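Local coordinates for protein ecdysteroid-phosphate phosphatase (Bombyx mori, PDB 3C7T) that removes phosphate from inactive ecdysteroid phosphates, chiefly ecdysone 22-phosphate, to release the active moulting steroids, and also has protein tyrosine phosphatase activity, at residues Q98-G103 / N186-G191; V80-V85 / D102-D107. One frame throughout, in Å; residues are numbered along the deposited sequence.

Contact 1: Q98-G103 / N186-G191; sequences QGFLDG and NVIFIG
Phe100 reaches from helix 91-104 onto Ile188 and Ile190 of strand 187-191, a helix-on-sheet layer in the alpha/beta core of the C-terminal histidine phosphatase (PGM-like) domain of the enzyme. The strand lies inside the mixed sheet, between 84-87 and 5-11, and the helix covers one face of it. The backbones stay well apart, with Phe100 CA and Ile190 CA 9.3 Å from each other, so the two segments meet through side chains.

The aromatic part of the contact is a CH-pi interaction. Phe100 and Ile188 approach from opposite directions, and the methyl CD1 of Ile188 sits over one face of the ring, 3.9 Å from its centroid and 19° off the normal, shifted toward the rim at CZ. Ile188 holds CG1 anti to its backbone N (chi1 -169°), which carries CD1 up to the ring, while its other branch, CG2, comes within 4.0 Å of Phe100 CE2. Val71 and Met75 of helix 62-77 also touch Phe100, which places the ring between two helices and the sheet.

Away from the strand, the helix carries a polar pair of its own: Gln98 NE2 donates to Asp102 OD1 one turn later at 2.8 Å; the acceptor lies almost in the amide plane, but the N-H arrives from above the carboxylate plane. Gln98 OE1 takes the backbone N of Asn144, so both ends of the amide are held.

Ile190, whose side chain is about 6 Å from that of the phosphate-accepting His12, makes the looser apolar touch: its CD1 meets Phe100 CD2 obliquely at 4.3 Å.

Contact 2: V80-V85 / D102-D107; sequences VSIKHV and DGLRAD
Leu104, in the last turn of helix 91-104, faces Ile82 on the extended chain that leads into strand 84-87, with the backbones nearest at Ile82 CA and Ala106 CA, 7.6 Å apart. That helix closes in a Schellman motif: Arg105 takes positive phi (52°) as the C-prime residue, Ala106 N returns to Leu101 O, and a weak bond joins Arg105 N to Asp102 O.

Leu104 divides its two methyls between two kinds of neighbour. CD2 goes to Ile82, lying 3.8 Å from Ile82 CD1 and 3.9 Å from Ile82 CB, so it rests along the base of that side chain as well as at its end. The two side chains cross obliquely. Leu104 has CG anti to the backbone N (chi1 -169°), which extends the isobutyl group across the gap. Its CD1 meets backbone instead, standing 3.6 Å from Val80 O. Met75 of helix 62-77 touches Val80, Ile82 and Leu104 alike and so belongs to the same apolar cluster.

Other polar atoms of the 80-85 segment are paired elsewhere: Ser81 O accepts from Asn186 ND2, and His84 NE2 is hydrogen-bonded to Asp183 OD2. On the helix side, Gly103 O receives Arg76 NH2. The contact thus joins the start and the helix end of a beta-alpha-beta unit, strand 84-87, helix 91-104 and strand 112-114, away from the active site. Dispersion and the burial of apolar surface hold Leu104 to Ile82, and Leu104 CD1 against Val80 O is plain van der Waals contact, so the fit rests on shape rather than on directional bonds.

How the contacts relate
The centres of contact 1 and contact 2 are 7 Å apart, and both rest on helix 91-104, sharing Asp102 and Gly103. Along the chain the order is 80-85, then 98-103 running into 102-107, and much later 186-191. Strands 84-87 and 187-191 are parallel neighbours in the mixed sheet, joined where Ile188 N meets His84 O at 2.9 Å. On the helix-covered face the two apolar patches merge, with Phe100 CZ 3.7 Å from Ile82 CD1. One helix therefore packs on strand 187-191 and on the chain entering its neighbour 84-87, whose Val85 also touches Leu101 of the helix: contact 1 lies deeper, toward the catalytic end, and contact 2 farther out at the helix terminus.

Contact 1: Q98-G103 / N186-G191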
# COMPACT_ATOMS: atom_id res chain seq x y z
N GLN A 98 -5.59 -15.07 -0.11
CA GLN A 98 -5.67 -14.88 1.33
C GLN A 98 -5.90 -13.41 1.71
O GLN A 98 -6.75 -13.14 2.55
CB GLN A 98 -4.44 -15.42 2.06
CG GLN A 98 -4.60 -15.42 3.59
CD GLN A 98 -5.76 -16.28 4.04
OE1 GLN A 98 -5.88 -17.43 3.63
NE2 GLN A 98 -6.64 -15.71 4.87
N GLY A 99 -5.16 -12.48 1.10
CA GLY A 99 -5.40 -11.05 1.36
C GLY A 99 -6.84 -10.67 1.03
O GLY A 99 -7.51 -9.98 1.81
N PHE A 100 -7.35 -11.18 -0.08
CA PHE A 100 -8.73 -10.90 -0.48
C PHE A 100 -9.70 -11.37 0.63
O PHE A 100 -10.59 -10.63 1.10
CB PHE A 100 -9.03 -11.59 -1.82
CG PHE A 100 -10.46 -11.52 -2.22
CD1 PHE A 100 -10.99 -10.36 -2.78
CD2 PHE A 100 -11.30 -12.64 -2.06
CE1 PHE A 100 -12.32 -10.28 -3.14
CE2 PHE A 100 -12.63 -12.57 -2.44
CZ PHE A 100 -13.14 -11.39 -2.98
N LEU A 101 -9.51 -12.62 1.06
CA LEU A 101 -10.35 -13.20 2.12
C LEU A 101 -10.22 -12.47 3.45
O LEU A 101 -11.19 -12.36 4.21
CB LEU A 101 -10.06 -14.71 2.28
CG LEU A 101 -10.49 -15.60 1.12
CD1 LEU A 101 -9.97 -17.03 1.30
CD2 LEU A 101 -12.00 -15.61 0.93
N ASP A 102 -9.02 -11.96 3.73
CA ASP A 102 -8.80 -11.17 4.95
C ASP A 102 -9.61 -9.86 4.90
O ASP A 102 -10.25 -9.47 5.88
CB ASP A 102 -7.32 -10.84 5.15
CG ASP A 102 -6.47 -12.06 5.53
OD1 ASP A 102 -7.01 -13.10 5.95
OD2 ASP A 102 -5.22 -11.96 5.41
N GLY A 103 -9.59 -9.19 3.75
CA GLY A 103 -10.32 -7.93 3.58
C GLY A 103 -11.82 -8.16 3.65
O GLY A 103 -12.57 -7.37 4.27
N ASN A 186 -21.38 -17.26 -4.88
CA ASN A 186 -20.50 -16.42 -5.72
C ASN A 186 -19.11 -17.03 -5.83
O ASN A 186 -18.65 -17.72 -4.92
CB ASN A 186 -20.45 -14.97 -5.19
CG ASN A 186 -21.81 -14.26 -5.28
OD1 ASN A 186 -22.60 -14.50 -6.19
ND2 ASN A 186 -22.08 -13.38 -4.32
N VAL A 187 -18.46 -16.81 -6.98
CA VAL A 187 -17.19 -17.45 -7.32
C VAL A 187 -16.14 -16.38 -7.64
O VAL A 187 -16.47 -15.35 -8.23
CB VAL A 187 -17.35 -18.36 -8.54
CG1 VAL A 187 -16.02 -19.04 -8.93
CG2 VAL A 187 -18.40 -19.42 -8.29
N ILE A 188 -14.90 -16.65 -7.24
CA ILE A 188 -13.74 -15.82 -7.65
C ILE A 188 -12.56 -16.68 -8.10
O ILE A 188 -12.21 -17.69 -7.46
CB ILE A 188 -13.33 -14.78 -6.59
CG1 ILE A 188 -12.31 -13.78 -7.19
CG2 ILE A 188 -12.83 -15.43 -5.30
CD1 ILE A 188 -12.13 -12.49 -6.38
N PHE A 189 -12.00 -16.30 -9.25
CA PHE A 189 -10.80 -16.92 -9.81
C PHE A 189 -9.66 -15.92 -9.62
O PHE A 189 -9.74 -14.80 -10.15
CB PHE A 189 -10.96 -17.16 -11.30
CG PHE A 189 -12.08 -18.13 -11.65
CD1 PHE A 189 -12.02 -19.46 -11.20
CD2 PHE A 189 -13.14 -17.71 -12.43
CE1 PHE A 189 -13.04 -20.36 -11.53
CE2 PHE A 189 -14.18 -18.61 -12.78
CZ PHE A 189 -14.12 -19.93 -12.30
N ILE A 190 -8.65 -16.31 -8.86
CA ILE A 190 -7.55 -15.40 -8.52
C ILE A 190 -6.30 -15.89 -9.19
O ILE A 190 -5.81 -17.00 -8.92
CB ILE A 190 -7.40 -15.24 -7.00
CG1 ILE A 190 -8.68 -14.60 -6.46
CG2 ILE A 190 -6.13 -14.41 -6.67
CD1 ILE A 190 -8.88 -14.66 -4.95
N GLY A 191 -5.79 -15.09 -10.12
CA GLY A 191 -4.77 -15.58 -11.03
C GLY A 191 -3.87 -14.50 -11.60
O GLY A 191 -3.26 -13.72 -10.87

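Contact 2: V80-V85 / D102-D107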
# COMPACT_ATOMS: atom_id res chain seq x y z
N VAL A 80 -21.36 -7.90 -0.83
CA VAL A 80 -21.20 -9.08 -1.66
C VAL A 80 -20.38 -10.17 -0.95
O VAL A 80 -19.27 -9.91 -0.48
CB VAL A 80 -20.62 -8.75 -3.07
CG1 VAL A 80 -20.48 -10.03 -3.91
CG2 VAL A 80 -21.51 -7.74 -3.79
N SER A 81 -20.95 -11.37 -0.86
CA SER A 81 -20.26 -12.50 -0.24
C SER A 81 -19.55 -13.32 -1.32
O SER A 81 -19.82 -13.13 -2.50
CB SER A 81 -21.27 -13.39 0.49
OG SER A 81 -22.33 -13.73 -0.38
N ILE A 82 -18.64 -14.20 -0.91
CA ILE A 82 -17.99 -15.14 -1.81
C ILE A 82 -17.94 -16.50 -1.10
O ILE A 82 -17.66 -16.59 0.11
CB ILE A 82 -16.57 -14.66 -2.30
CG1 ILE A 82 -16.68 -13.56 -3.35
CG2 ILE A 82 -15.80 -15.77 -3.00
CD1 ILE A 82 -16.72 -12.20 -2.79
N LYS A 83 -18.23 -17.56 -1.83
CA LYS A 83 -18.22 -18.87 -1.22
C LYS A 83 -17.14 -19.74 -1.82
O LYS A 83 -16.56 -20.58 -1.14
CB LYS A 83 -19.59 -19.52 -1.40
CG LYS A 83 -19.76 -20.85 -0.69
CD LYS A 83 -21.23 -21.16 -0.49
CE LYS A 83 -21.45 -22.53 0.16
NZ LYS A 83 -20.64 -22.69 1.40
N HIS A 84 -16.87 -19.53 -3.11
CA HIS A 84 -16.03 -20.45 -3.87
C HIS A 84 -14.83 -19.68 -4.43
O HIS A 84 -15.00 -18.82 -5.30
CB HIS A 84 -16.84 -21.08 -5.00
CG HIS A 84 -18.12 -21.69 -4.54
ND1 HIS A 84 -19.35 -21.11 -4.78
CD2 HIS A 84 -18.37 -22.81 -3.81
CE1 HIS A 84 -20.31 -21.87 -4.26
NE2 HIS A 84 -19.74 -22.90 -3.67
N VAL A 85 -13.65 -20.01 -3.92
CA VAL A 85 -12.42 -19.27 -4.20
C VAL A 85 -11.40 -20.23 -4.82
O VAL A 85 -11.03 -21.25 -4.21
CB VAL A 85 -11.85 -18.61 -2.92
CG1 VAL A 85 -10.54 -17.89 -3.21
CG2 VAL A 85 -12.86 -17.65 -2.30
N ASP A 102 -9.02 -11.96 3.73
CA ASP A 102 -8.80 -11.17 4.95
C ASP A 102 -9.61 -9.86 4.90
O ASP A 102 -10.25 -9.47 5.88
CB ASP A 102 -7.32 -10.84 5.15
CG ASP A 102 -6.47 -12.06 5.53
OD1 ASP A 102 -7.01 -13.10 5.95
OD2 ASP A 102 -5.22 -11.96 5.41
N GLY A 103 -9.59 -9.19 3.75
CA GLY A 103 -10.32 -7.93 3.58
C GLY A 103 -11.82 -8.16 3.65
O GLY A 103 -12.57 -7.37 4.27
N LEU A 104 -12.24 -9.26 3.04
CA LEU A 104 -13.64 -9.71 3.03
C LEU A 104 -14.17 -10.13 4.41
O LEU A 104 -15.38 -10.12 4.65
CB LEU A 104 -13.79 -10.87 2.04
CG LEU A 104 -15.17 -11.39 1.62
CD1 LEU A 104 -16.04 -10.25 1.05
CD2 LEU A 104 -15.06 -12.53 0.62
N ARG A 105 -13.26 -10.44 5.33
CA ARG A 105 -13.62 -11.08 6.60
C ARG A 105 -14.47 -12.32 6.35
O ARG A 105 -15.46 -12.57 7.05
CB ARG A 105 -14.30 -10.09 7.54
CG ARG A 105 -13.36 -9.01 8.02
CD ARG A 105 -14.05 -7.97 8.91
NE ARG A 105 -13.11 -6.88 9.21
CZ ARG A 105 -13.33 -5.88 10.07
NH1 ARG A 105 -14.49 -5.79 10.73
NH2 ARG A 105 -12.40 -4.96 10.26
N ALA A 106 -14.07 -13.11 5.36
CA ALA A 106 -14.75 -14.35 5.03
C ALA A 106 -14.68 -15.30 6.23
O ALA A 106 -13.75 -15.20 7.05
CB ALA A 106 -14.11 -14.99 3.81
N ASP A 107 -15.66 -16.19 6.33
CA ASP A 107 -15.68 -17.23 7.34
C ASP A 107 -14.47 -18.14 7.09
O ASP A 107 -14.11 -18.37 5.95
CB ASP A 107 -16.98 -18.03 7.23
CG ASP A 107 -17.21 -18.96 8.39
OD1 ASP A 107 -17.54 -18.47 9.50
OD2 ASP A 107 -17.09 -20.19 8.21